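Local coordinates for aminoacyl-histidine dipeptidase (Vibrio alginolyticus, PDB 3MRU), which probably hydrolyses dipeptides, among them Xaa-His dipeptides such as carnosine, as a zinc-dependent M20C-family metallopeptidase, at residues A[14-19]-A[123-128]; A[179-184]-A[434-439]; A[186-191]-A[394-399]; A[244-249]-A[278-283]. One frame throughout, in Å; residues are numbered along the deposited sequence.

Overall arrangement
Along the long axis of the chain the four contacts run from the zinc-bearing part to the far end of the lid, contacts 1 and 4 having centres about 67 Å apart. Contact 1 is a buried helix crossing and contact 2 a partly buried loop packing whose Leu436 side chain lies about 8 Å from a bound zinc. Contact 3 follows contact 2 directly on strand 181-199, their centres about 20 Å apart, and is the one joined by hydrogen bonds across its segments, a strand pair with several exposed residues. Contact 4, about 41 Å from the centre of the chain, is nevertheless buried and is built from leucine side chains alongside one lysine.

Contact 1: A[14-19]-A[123-128]; sequences APLWQF and GMASCL
Phe19 lies with one ring face against Leu128, whose CB stands over the ring centre, 3.7 Å from the centroid and 11° off the ring normal. This is a CH-pi contact, and the two side chains cross at about a right angle. Leu128 CD2 lies over the same face, nearer the CD2-CE2 side of the ring, 3.8 Å from Phe19 CD2. Ala125 is the small residue between the helices: its CB meets Phe19 CB at 3.8 Å and Leu16 CD1 at 3.7 Å, so one methyl fills the gap between two larger side chains. Leu16 and Ala125 are also where the backbones approach most nearly, their CA atoms 5.1 Å apart. The arrangement is a helix-helix crossing in the metal-binding part of an M20 peptidase, the segment axes 8.0 Å apart and inclined at 125°, with no hydrogen bond between the segments. Further out, Trp43 meets the Phe19 ring edge-to-face, while Phe20 and Ile23 of helix 14-25 also touch Ala125. Helix 469-485 touches both helices, through Val472 on Leu16 and through Phe475 and Met479 on Ser126. The Ala125 side chain is about 11 Å from that of the zinc ligand Asp119.

Contact 2: A[179-184]-A[434-439]; sequences EVYMGC and AGLECG
Cys184 and Ala434 form the close end of this contact, with CA atoms 5.7 Å apart. The cysteine side chain points at the other segment and is buried there: SG lies 3.6 Å from Ala434 O, 3.9 Å from Leu436 N and 4.1 Å from Gly439 CA. With chi1 at 64°, SG sits between the backbone N and the carbonyl carbon, which carries the sulfur in toward the weakly bonded helical turn around 437-439. Gly439 brings bare backbone up to that sulfur, and its N is hydrogen-bonded to Leu436 O. These segments lie where strand 181-199 leaves the zinc-binding part of the M20 fold, and the chain bends at Met182. Leu436 belongs to the metal site's surroundings, its side chain about 6 Å from those of Glu149 and Asp173. The other end of the contact is looser and less deeply buried. There Leu436 CD1 approaches Tyr181 CD1 at 3.8 Å, obliquely to the ring, and the two side chains cross at about a right angle. Both residues are partly exposed, and no hydrogen bond joins the segments. Tyr181 also packs on Met430 and Ile432 of strand 430-432 and on Ser452, while Ile432 touches Cys184.

Contact 3: A[186-191]-A[394-399]; sequences GGIDGA and IEFSGA
The Phe396 ring has the carbonyl oxygen of Asp189 at its edge, near the ring plane, with CD2 3.5 Å from that O. Gly190 CA lies oblique to the ring, 3.6 Å from CD2. Phe396 and Gly190 form a non-hydrogen-bonded antiparallel pair, and the glycine, having no side chain, lets the ring come close beside its CA. Ile188 CG1, anti to the backbone N (chi1 -170°), packs 3.9 Å from Ala399 CB. This antiparallel strand pair belongs to the large mixed sheet leading away from the zinc-binding part of the M20 fold. The hydrogen-bonded pairs, Asp189 with Ser397 and Ala191 with Glu395, direct their side chains to one sheet face. Asp189 N gives a 2.9 Å bond to Ser397 O, almost in line with the carbonyl (167°), and Ser397 N returns one of 3.3 Å to Asp189 O in the carbonyl plane. In the second pair Glu395 N to Ala191 O is 3.3 Å, with the donor tilted from the carbonyl plane, and the reverse bond is weak. Strand 361-370 is hydrogen-bonded to strand 181-199 as well, through Ile368 to Ile188 and Cys366 to Gly190. Helix 373-389 covers the Ile188 and Phe396 side, where Glu380 touches both.

Contact 4: A[244-249]-A[278-283]; sequences QELDLR and DKLAEL
In the lid of the M20 fold, within the sequence range of its dimerisation family, a type I beta turn from Gln244 to Asp247 rests against helix 277-295. Its chief apolar residue is Leu246, whose two methyls separate to meet different helix residues. CD2 lies 3.7 Å from Leu280 CB, the two side chains crossing at about a right angle, while CD1 meets Leu283 CD1 tip to tip, also at 3.7 Å. The same CD1 also comes within 4.2 Å of Lys279 CB, so the aliphatic base of the lysine borders the leucine. In Leu280, chi1 near 162° turns CG away from its own N and toward the loop, and brings CD1 against both loop leucines, 3.8 Å from Leu248 CD2. Positions 279, 280 and 283 fall on the helix side facing the loop, and no hydrogen bond links the segments. The turn itself is closed by Asp247 N to Gln244 O at 2.8 Å; at its outer side Gln244 NE2 bonds Glu245 OE2 from above the carboxylate plane. Beneath the leucines run two neighbouring strands: Leu272 of 266-273 touches both Leu248 and Leu280, Val270 packs on Leu248, and Arg208 and Leu210 of 205-213 pack on Leu280.

Contact 1: A[14-19]-A[123-128]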
loop_
_atom_site.group_PDB
_atom_site.type_symbol
_atom_site.label_atom_id
_atom_site.label_comp_id
_atom_site.label_asym_id
_atom_site.label_seq_id
_atom_site.Cartn_x
_atom_site.Cartn_y
_atom_site.Cartn_z
ATOM N N ALA A 14 -13.582 27.798 8.465
ATOM C CA ALA A 14 -14.753 27.851 7.592
ATOM C C ALA A 14 -14.415 27.786 6.117
ATOM O O ALA A 14 -14.999 26.967 5.418
ATOM C CB ALA A 14 -15.626 29.052 7.892
ATOM N N PRO A 15 -13.462 28.616 5.643
ATOM C CA PRO A 15 -13.214 28.632 4.198
ATOM C C PRO A 15 -13.049 27.225 3.598
ATOM O O PRO A 15 -13.622 26.948 2.535
ATOM C CB PRO A 15 -11.921 29.440 4.072
ATOM C CG PRO A 15 -11.899 30.318 5.272
ATOM C CD PRO A 15 -12.589 29.562 6.366
ATOM N N LEU A 16 -12.315 26.340 4.285
ATOM C CA LEU A 16 -12.080 24.993 3.776
ATOM C C LEU A 16 -13.318 24.119 3.898
ATOM O O LEU A 16 -13.665 23.411 2.962
ATOM C CB LEU A 16 -10.865 24.343 4.444
ATOM C CG LEU A 16 -10.910 23.155 5.414
ATOM C CD1 LEU A 16 -11.318 21.868 4.726
ATOM C CD2 LEU A 16 -9.543 22.979 6.037
ATOM N N TRP A 17 -13.989 24.182 5.047
ATOM C CA TRP A 17 -15.173 23.374 5.296
ATOM C C TRP A 17 -16.305 23.783 4.399
ATOM O O TRP A 17 -17.221 22.998 4.187
ATOM C CB TRP A 17 -15.645 23.540 6.714
ATOM C CG TRP A 17 -15.005 22.635 7.726
ATOM C CD1 TRP A 17 -14.132 22.996 8.727
ATOM C CD2 TRP A 17 -15.229 21.235 7.885
ATOM N NE1 TRP A 17 -13.799 21.898 9.488
ATOM C CE2 TRP A 17 -14.457 20.808 8.992
ATOM C CE3 TRP A 17 -16.004 20.297 7.199
ATOM C CZ2 TRP A 17 -14.447 19.492 9.422
ATOM C CZ3 TRP A 17 -15.989 18.985 7.627
ATOM C CH2 TRP A 17 -15.225 18.595 8.728
ATOM N N GLN A 18 -16.252 25.027 3.908
ATOM C CA GLN A 18 -17.178 25.537 2.894
ATOM C C GLN A 18 -16.819 24.872 1.572
ATOM O O GLN A 18 -17.682 24.332 0.884
ATOM C CB GLN A 18 -17.023 27.038 2.716
ATOM C CG GLN A 18 -17.575 27.898 3.804
ATOM C CD GLN A 18 -17.656 29.353 3.362
ATOM O OE1 GLN A 18 -18.550 29.722 2.595
ATOM N NE2 GLN A 18 -16.721 30.180 3.832
ATOM N N PHE A 19 -15.534 24.909 1.222
ATOM C CA PHE A 19 -15.058 24.232 0.026
ATOM C C PHE A 19 -15.371 22.733 0.063
ATOM O O PHE A 19 -15.763 22.141 -0.948
ATOM C CB PHE A 19 -13.573 24.425 -0.106
ATOM C CG PHE A 19 -13.198 25.585 -0.940
ATOM C CD1 PHE A 19 -12.256 26.512 -0.478
ATOM C CD2 PHE A 19 -13.754 25.752 -2.201
ATOM C CE1 PHE A 19 -11.873 27.604 -1.261
ATOM C CE2 PHE A 19 -13.385 26.840 -3.000
ATOM C CZ PHE A 19 -12.440 27.770 -2.524
ATOM N N GLY A 123 -8.350 17.191 2.281
ATOM C CA GLY A 123 -7.059 17.622 1.779
ATOM C C GLY A 123 -7.119 18.645 0.659
ATOM O O GLY A 123 -6.369 19.633 0.655
ATOM N N MET A 124 -8.017 18.422 -0.296
ATOM C CA MET A 124 -8.104 19.297 -1.471
ATOM C C MET A 124 -8.847 20.581 -1.207
ATOM O O MET A 124 -8.491 21.611 -1.763
ATOM C CB MET A 124 -8.688 18.565 -2.683
ATOM C CG MET A 124 -10.195 18.456 -2.738
ATOM S SD MET A 124 -10.734 17.781 -4.347
ATOM C CE MET A 124 -9.545 18.542 -5.448
ATOM N N ALA A 125 -9.881 20.510 -0.371
ATOM C CA ALA A 125 -10.547 21.717 0.117
ATOM C C ALA A 125 -9.499 22.612 0.784
ATOM O O ALA A 125 -9.412 23.818 0.526
ATOM C CB ALA A 125 -11.642 21.362 1.090
ATOM N N SER A 126 -8.690 21.982 1.624
ATOM C CA SER A 126 -7.529 22.600 2.203
ATOM C C SER A 126 -6.740 23.321 1.117
ATOM O O SER A 126 -6.487 24.514 1.220
ATOM C CB SER A 126 -6.683 21.530 2.879
ATOM O OG SER A 126 -5.389 22.006 3.199
ATOM N N CYS A 127 -6.368 22.603 0.063
ATOM C CA CYS A 127 -5.602 23.218 -1.013
ATOM C C CYS A 127 -6.312 24.452 -1.505
ATOM O O CYS A 127 -5.728 25.521 -1.603
ATOM C CB CYS A 127 -5.422 22.241 -2.169
ATOM S SG CYS A 127 -4.024 21.130 -1.977
ATOM N N LEU A 128 -7.594 24.281 -1.791
ATOM C CA LEU A 128 -8.432 25.356 -2.276
ATOM C C LEU A 128 -8.587 26.518 -1.302
ATOM O O LEU A 128 -8.620 27.677 -1.712
ATOM C CB LEU A 128 -9.794 24.802 -2.621
ATOM C CG LEU A 128 -10.068 24.730 -4.111
ATOM C CD1 LEU A 128 -8.870 24.233 -4.890
ATOM C CD2 LEU A 128 -11.280 23.842 -4.302
#

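Contact 2: A[179-184]-A[434-439]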
loop_
_atom_site.group_PDB
_atom_site.type_symbol
_atom_site.label_atom_id
_atom_site.label_comp_id
_atom_site.label_asym_id
_atom_site.label_seq_id
_atom_site.Cartn_x
_atom_site.Cartn_y
_atom_site.Cartn_z
ATOM N N GLU A 179 1.017 12.225 12.296
ATOM C CA GLU A 179 1.591 11.089 11.582
ATOM C C GLU A 179 2.049 11.475 10.194
ATOM O O GLU A 179 1.253 11.525 9.273
ATOM C CB GLU A 179 0.523 10.012 11.451
ATOM C CG GLU A 179 0.321 9.204 12.709
ATOM C CD GLU A 179 -0.286 7.840 12.431
ATOM O OE1 GLU A 179 -0.137 7.350 11.276
ATOM O OE2 GLU A 179 -0.907 7.263 13.365
ATOM N N VAL A 180 3.332 11.729 10.041
ATOM C CA VAL A 180 3.871 12.074 8.736
ATOM C C VAL A 180 4.572 10.935 7.984
ATOM O O VAL A 180 4.927 9.903 8.564
ATOM C CB VAL A 180 4.812 13.274 8.827
ATOM C CG1 VAL A 180 4.288 14.399 7.983
ATOM C CG2 VAL A 180 4.978 13.705 10.272
ATOM N N TYR A 181 4.749 11.151 6.684
ATOM C CA TYR A 181 5.392 10.193 5.798
ATOM C C TYR A 181 6.551 10.833 5.057
ATOM O O TYR A 181 6.399 11.889 4.442
ATOM C CB TYR A 181 4.386 9.593 4.806
ATOM C CG TYR A 181 3.379 8.682 5.463
ATOM C CD1 TYR A 181 2.037 8.725 5.108
ATOM C CD2 TYR A 181 3.766 7.796 6.463
ATOM C CE1 TYR A 181 1.104 7.900 5.730
ATOM C CE2 TYR A 181 2.853 6.971 7.082
ATOM C CZ TYR A 181 1.523 7.024 6.716
ATOM O OH TYR A 181 0.612 6.197 7.340
ATOM N N MET A 182 7.716 10.200 5.132
ATOM C CA MET A 182 8.886 10.708 4.428
ATOM C C MET A 182 9.362 9.723 3.370
ATOM O O MET A 182 10.320 10.004 2.627
ATOM C CB MET A 182 10.020 11.062 5.392
ATOM C CG MET A 182 10.452 9.937 6.312
ATOM S SD MET A 182 11.696 10.489 7.495
ATOM C CE MET A 182 13.016 11.093 6.414
ATOM N N GLY A 183 8.682 8.580 3.294
ATOM C CA GLY A 183 9.012 7.586 2.296
ATOM C C GLY A 183 8.042 6.435 2.253
ATOM O O GLY A 183 7.291 6.182 3.217
ATOM N N CYS A 184 8.067 5.725 1.121
ATOM C CA CYS A 184 7.349 4.452 0.994
ATOM C C CYS A 184 8.038 3.475 0.045
ATOM O O CYS A 184 8.963 3.832 -0.675
ATOM C CB CYS A 184 5.893 4.683 0.571
ATOM S SG CYS A 184 5.743 5.415 -1.035
ATOM N N ALA A 434 4.730 0.289 1.900
ATOM C CA ALA A 434 3.529 0.242 1.068
ATOM C C ALA A 434 3.526 1.345 0.002
ATOM O O ALA A 434 4.379 2.232 -0.004
ATOM C CB ALA A 434 2.278 0.289 1.887
ATOM N N GLY A 435 2.557 1.277 -0.908
ATOM C CA GLY A 435 2.448 2.239 -1.996
ATOM C C GLY A 435 1.526 3.397 -1.679
ATOM O O GLY A 435 0.409 3.201 -1.200
ATOM N N LEU A 436 2.032 4.603 -1.931
ATOM C CA LEU A 436 1.290 5.847 -1.822
ATOM C C LEU A 436 1.522 6.672 -3.086
ATOM O O LEU A 436 2.615 6.639 -3.664
ATOM C CB LEU A 436 1.768 6.675 -0.634
ATOM C CG LEU A 436 2.011 6.138 0.773
ATOM C CD1 LEU A 436 2.589 7.283 1.598
ATOM C CD2 LEU A 436 0.781 5.554 1.452
ATOM N N GLU A 437 0.495 7.428 -3.483
ATOM C CA GLU A 437 0.540 8.305 -4.643
ATOM C C GLU A 437 1.801 9.158 -4.703
ATOM O O GLU A 437 2.445 9.241 -5.739
ATOM C CB GLU A 437 -0.681 9.205 -4.627
ATOM C CG GLU A 437 -0.850 10.111 -5.836
ATOM C CD GLU A 437 -2.258 10.668 -5.899
ATOM O OE1 GLU A 437 -2.681 11.307 -4.900
ATOM O OE2 GLU A 437 -2.949 10.436 -6.928
ATOM N N CYS A 438 2.172 9.789 -3.599
ATOM C CA CYS A 438 3.387 10.619 -3.618
ATOM C C CYS A 438 4.673 9.859 -3.994
ATOM O O CYS A 438 5.712 10.472 -4.264
ATOM C CB CYS A 438 3.569 11.427 -2.313
ATOM S SG CYS A 438 3.433 10.483 -0.768
ATOM N N GLY A 439 4.600 8.532 -4.005
ATOM C CA GLY A 439 5.715 7.714 -4.462
ATOM C C GLY A 439 5.934 7.961 -5.942
ATOM O O GLY A 439 7.007 8.441 -6.349
#

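Contact 3: A[186-191]-A[394-399]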
loop_
_atom_site.group_PDB
_atom_site.type_symbol
_atom_site.label_atom_id
_atom_site.label_comp_id
_atom_site.label_asym_id
_atom_site.label_seq_id
_atom_site.Cartn_x
_atom_site.Cartn_y
_atom_site.Cartn_z
ATOM N N GLY A 186 8.203 0.916 -3.189
ATOM C CA GLY A 186 7.688 0.562 -4.504
ATOM C C GLY A 186 7.334 -0.899 -4.430
ATOM O O GLY A 186 7.401 -1.506 -3.357
ATOM N N GLY A 187 6.947 -1.480 -5.550
ATOM C CA GLY A 187 6.693 -2.907 -5.551
ATOM C C GLY A 187 6.755 -3.489 -6.935
ATOM O O GLY A 187 6.869 -2.742 -7.906
ATOM N N ILE A 188 6.683 -4.814 -7.027
ATOM C CA ILE A 188 6.559 -5.474 -8.309
ATOM C C ILE A 188 6.112 -6.920 -8.125
ATOM O O ILE A 188 6.601 -7.622 -7.231
ATOM C CB ILE A 188 7.870 -5.416 -9.045
ATOM C CG1 ILE A 188 7.702 -5.871 -10.488
ATOM C CG2 ILE A 188 8.925 -6.202 -8.287
ATOM C CD1 ILE A 188 7.616 -7.318 -10.757
ATOM N N ASP A 189 5.169 -7.352 -8.961
ATOM C CA ASP A 189 4.632 -8.691 -8.895
ATOM C C ASP A 189 5.553 -9.554 -9.670
ATOM O O ASP A 189 5.967 -9.186 -10.748
ATOM C CB ASP A 189 3.271 -8.760 -9.576
ATOM C CG ASP A 189 2.235 -7.809 -8.957
ATOM O OD1 ASP A 189 2.054 -7.837 -7.714
ATOM O OD2 ASP A 189 1.578 -7.044 -9.718
ATOM N N GLY A 190 5.874 -10.712 -9.108
ATOM C CA GLY A 190 6.634 -11.762 -9.802
ATOM C C GLY A 190 5.881 -13.081 -9.893
ATOM O O GLY A 190 5.009 -13.382 -9.068
ATOM N N ALA A 191 6.202 -13.868 -10.912
ATOM C CA ALA A 191 5.557 -15.155 -11.114
ATOM C C ALA A 191 6.503 -16.221 -11.683
ATOM O O ALA A 191 6.871 -16.185 -12.857
ATOM C CB ALA A 191 4.378 -14.935 -12.023
ATOM N N ILE A 394 10.124 -16.768 -14.958
ATOM C CA ILE A 394 9.487 -15.672 -14.224
ATOM C C ILE A 394 9.183 -14.485 -15.095
ATOM O O ILE A 394 9.989 -14.113 -15.935
ATOM C CB ILE A 394 10.308 -15.116 -13.054
ATOM C CG1 ILE A 394 11.736 -14.775 -13.471
ATOM C CG2 ILE A 394 10.301 -16.048 -11.870
ATOM C CD1 ILE A 394 12.487 -13.848 -12.516
ATOM N N GLU A 395 8.015 -13.895 -14.865
ATOM C CA GLU A 395 7.593 -12.678 -15.526
ATOM C C GLU A 395 7.346 -11.656 -14.445
ATOM O O GLU A 395 6.794 -11.971 -13.382
ATOM C CB GLU A 395 6.269 -12.842 -16.272
ATOM C CG GLU A 395 6.084 -14.032 -17.186
ATOM C CD GLU A 395 4.675 -14.050 -17.819
ATOM O OE1 GLU A 395 3.668 -13.742 -17.108
ATOM O OE2 GLU A 395 4.576 -14.365 -19.038
ATOM N N PHE A 396 7.731 -10.421 -14.737
ATOM C CA PHE A 396 7.462 -9.291 -13.858
ATOM C C PHE A 396 6.451 -8.326 -14.472
ATOM O O PHE A 396 6.327 -8.225 -15.705
ATOM C CB PHE A 396 8.764 -8.576 -13.493
ATOM C CG PHE A 396 9.699 -9.422 -12.661
ATOM C CD1 PHE A 396 10.955 -9.770 -13.135
ATOM C CD2 PHE A 396 9.310 -9.889 -11.405
ATOM C CE1 PHE A 396 11.808 -10.544 -12.366
ATOM C CE2 PHE A 396 10.156 -10.667 -10.652
ATOM C CZ PHE A 396 11.401 -10.997 -11.139
ATOM N N SER A 397 5.726 -7.636 -13.598
ATOM C CA SER A 397 4.699 -6.715 -13.995
ATOM C C SER A 397 4.219 -6.034 -12.746
ATOM O O SER A 397 4.683 -6.354 -11.661
ATOM C CB SER A 397 3.553 -7.490 -14.585
ATOM O OG SER A 397 3.325 -8.590 -13.748
ATOM N N GLY A 398 3.279 -5.102 -12.912
ATOM C CA GLY A 398 2.692 -4.337 -11.814
ATOM C C GLY A 398 3.735 -3.553 -11.049
ATOM O O GLY A 398 3.634 -3.413 -9.827
ATOM N N ALA A 399 4.740 -3.057 -11.767
ATOM C CA ALA A 399 5.867 -2.352 -11.165
ATOM C C ALA A 399 5.499 -0.905 -10.886
ATOM O O ALA A 399 5.005 -0.217 -11.778
ATOM C CB ALA A 399 7.063 -2.412 -12.078
#

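Contact 4: A[244-249]-A[278-283]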
loop_
_atom_site.group_PDB
_atom_site.type_symbol
_atom_site.label_atom_id
_atom_site.label_comp_id
_atom_site.label_asym_id
_atom_site.label_seq_id
_atom_site.Cartn_x
_atom_site.Cartn_y
_atom_site.Cartn_z
ATOM N N GLN A 244 13.317 -36.948 -0.227
ATOM C CA GLN A 244 13.995 -38.105 -0.806
ATOM C C GLN A 244 14.270 -39.157 0.258
ATOM O O GLN A 244 14.062 -40.347 0.013
ATOM C CB GLN A 244 15.276 -37.726 -1.593
ATOM C CG GLN A 244 16.587 -37.600 -0.774
ATOM C CD GLN A 244 17.391 -38.925 -0.616
ATOM O OE1 GLN A 244 17.356 -39.818 -1.479
ATOM N NE2 GLN A 244 18.141 -39.029 0.490
ATOM N N GLU A 245 14.724 -38.713 1.435
ATOM C CA GLU A 245 15.084 -39.638 2.519
ATOM C C GLU A 245 13.810 -40.449 2.810
ATOM O O GLU A 245 13.879 -41.654 2.985
ATOM C CB GLU A 245 15.689 -38.953 3.802
ATOM C CG GLU A 245 16.114 -37.416 3.754
ATOM C CD GLU A 245 17.623 -37.108 3.512
ATOM O OE1 GLU A 245 18.013 -35.898 3.620
ATOM O OE2 GLU A 245 18.402 -38.055 3.220
ATOM N N LEU A 246 12.648 -39.798 2.768
ATOM C CA LEU A 246 11.349 -40.455 2.985
ATOM C C LEU A 246 10.692 -41.019 1.709
ATOM O O LEU A 246 9.598 -41.593 1.769
ATOM C CB LEU A 246 10.395 -39.451 3.615
ATOM C CG LEU A 246 9.437 -39.905 4.696
ATOM C CD1 LEU A 246 10.210 -40.466 5.884
ATOM C CD2 LEU A 246 8.623 -38.720 5.124
ATOM N N ASP A 247 11.353 -40.823 0.563
ATOM C CA ASP A 247 10.910 -41.324 -0.756
ATOM C C ASP A 247 9.440 -41.014 -1.132
ATOM O O ASP A 247 8.790 -41.781 -1.855
ATOM C CB ASP A 247 11.239 -42.823 -0.913
ATOM C CG ASP A 247 11.660 -43.194 -2.344
ATOM O OD1 ASP A 247 11.058 -42.659 -3.301
ATOM O OD2 ASP A 247 12.592 -44.019 -2.511
ATOM N N LEU A 248 8.934 -39.877 -0.651
ATOM C CA LEU A 248 7.587 -39.430 -0.993
ATOM C C LEU A 248 7.512 -38.578 -2.255
ATOM O O LEU A 248 8.426 -37.829 -2.577
ATOM C CB LEU A 248 6.911 -38.721 0.171
ATOM C CG LEU A 248 7.617 -37.641 0.964
ATOM C CD1 LEU A 248 7.773 -36.414 0.129
ATOM C CD2 LEU A 248 6.749 -37.348 2.165
ATOM N N ARG A 249 6.382 -38.717 -2.944
ATOM C CA ARG A 249 6.159 -38.157 -4.257
ATOM C C ARG A 249 5.050 -37.144 -4.158
ATOM O O ARG A 249 4.139 -37.270 -3.343
ATOM C CB ARG A 249 5.751 -39.265 -5.197
ATOM C CG ARG A 249 6.666 -40.463 -5.146
ATOM C CD ARG A 249 7.912 -40.250 -6.009
ATOM N NE ARG A 249 7.581 -39.807 -7.374
ATOM C CZ ARG A 249 7.030 -40.585 -8.314
ATOM N NH1 ARG A 249 6.732 -41.856 -8.051
ATOM N NH2 ARG A 249 6.761 -40.088 -9.522
ATOM N N ASP A 278 4.073 -44.127 9.386
ATOM C CA ASP A 278 4.259 -43.785 10.803
ATOM C C ASP A 278 5.520 -42.946 10.958
ATOM O O ASP A 278 5.591 -42.073 11.839
ATOM C CB ASP A 278 4.340 -45.042 11.691
ATOM C CG ASP A 278 3.053 -45.888 11.660
ATOM O OD1 ASP A 278 1.942 -45.363 11.944
ATOM O OD2 ASP A 278 3.171 -47.105 11.365
ATOM N N LYS A 279 6.514 -43.221 10.104
ATOM C CA LYS A 279 7.708 -42.372 10.010
ATOM C C LYS A 279 7.322 -40.936 9.675
ATOM O O LYS A 279 7.540 -40.036 10.489
ATOM C CB LYS A 279 8.689 -42.899 8.972
ATOM C CG LYS A 279 9.601 -43.986 9.514
ATOM C CD LYS A 279 10.944 -44.028 8.775
ATOM C CE LYS A 279 10.837 -44.691 7.424
ATOM N NZ LYS A 279 10.216 -46.042 7.563
ATOM N N LEU A 280 6.732 -40.753 8.489
ATOM C CA LEU A 280 6.222 -39.468 8.026
ATOM C C LEU A 280 5.368 -38.785 9.068
ATOM O O LEU A 280 5.618 -37.630 9.386
ATOM C CB LEU A 280 5.433 -39.619 6.728
ATOM C CG LEU A 280 4.486 -38.460 6.365
ATOM C CD1 LEU A 280 5.216 -37.311 5.681
ATOM C CD2 LEU A 280 3.295 -38.930 5.503
ATOM N N ALA A 281 4.372 -39.493 9.605
ATOM C CA ALA A 281 3.493 -38.922 10.646
ATOM C C ALA A 281 4.284 -38.483 11.870
ATOM O O ALA A 281 3.917 -37.510 12.531
ATOM C CB ALA A 281 2.385 -39.896 11.048
ATOM N N GLU A 282 5.374 -39.191 12.157
ATOM C CA GLU A 282 6.223 -38.831 13.285
ATOM C C GLU A 282 7.181 -37.691 12.960
ATOM O O GLU A 282 7.319 -36.744 13.754
ATOM C CB GLU A 282 7.004 -40.027 13.812
ATOM C CG GLU A 282 7.431 -39.806 15.266
ATOM C CD GLU A 282 8.295 -40.928 15.791
ATOM O OE1 GLU A 282 9.052 -40.683 16.757
ATOM O OE2 GLU A 282 8.223 -42.054 15.235
ATOM N N LEU A 283 7.846 -37.797 11.804
ATOM C CA LEU A 283 8.723 -36.737 11.305
ATOM C C LEU A 283 7.979 -35.402 11.187
ATOM O O LEU A 283 8.537 -34.336 11.479
ATOM C CB LEU A 283 9.365 -37.137 9.964
ATOM C CG LEU A 283 10.793 -37.718 9.994
ATOM C CD1 LEU A 283 11.268 -38.207 8.615
ATOM C CD2 LEU A 283 11.809 -36.727 10.580
#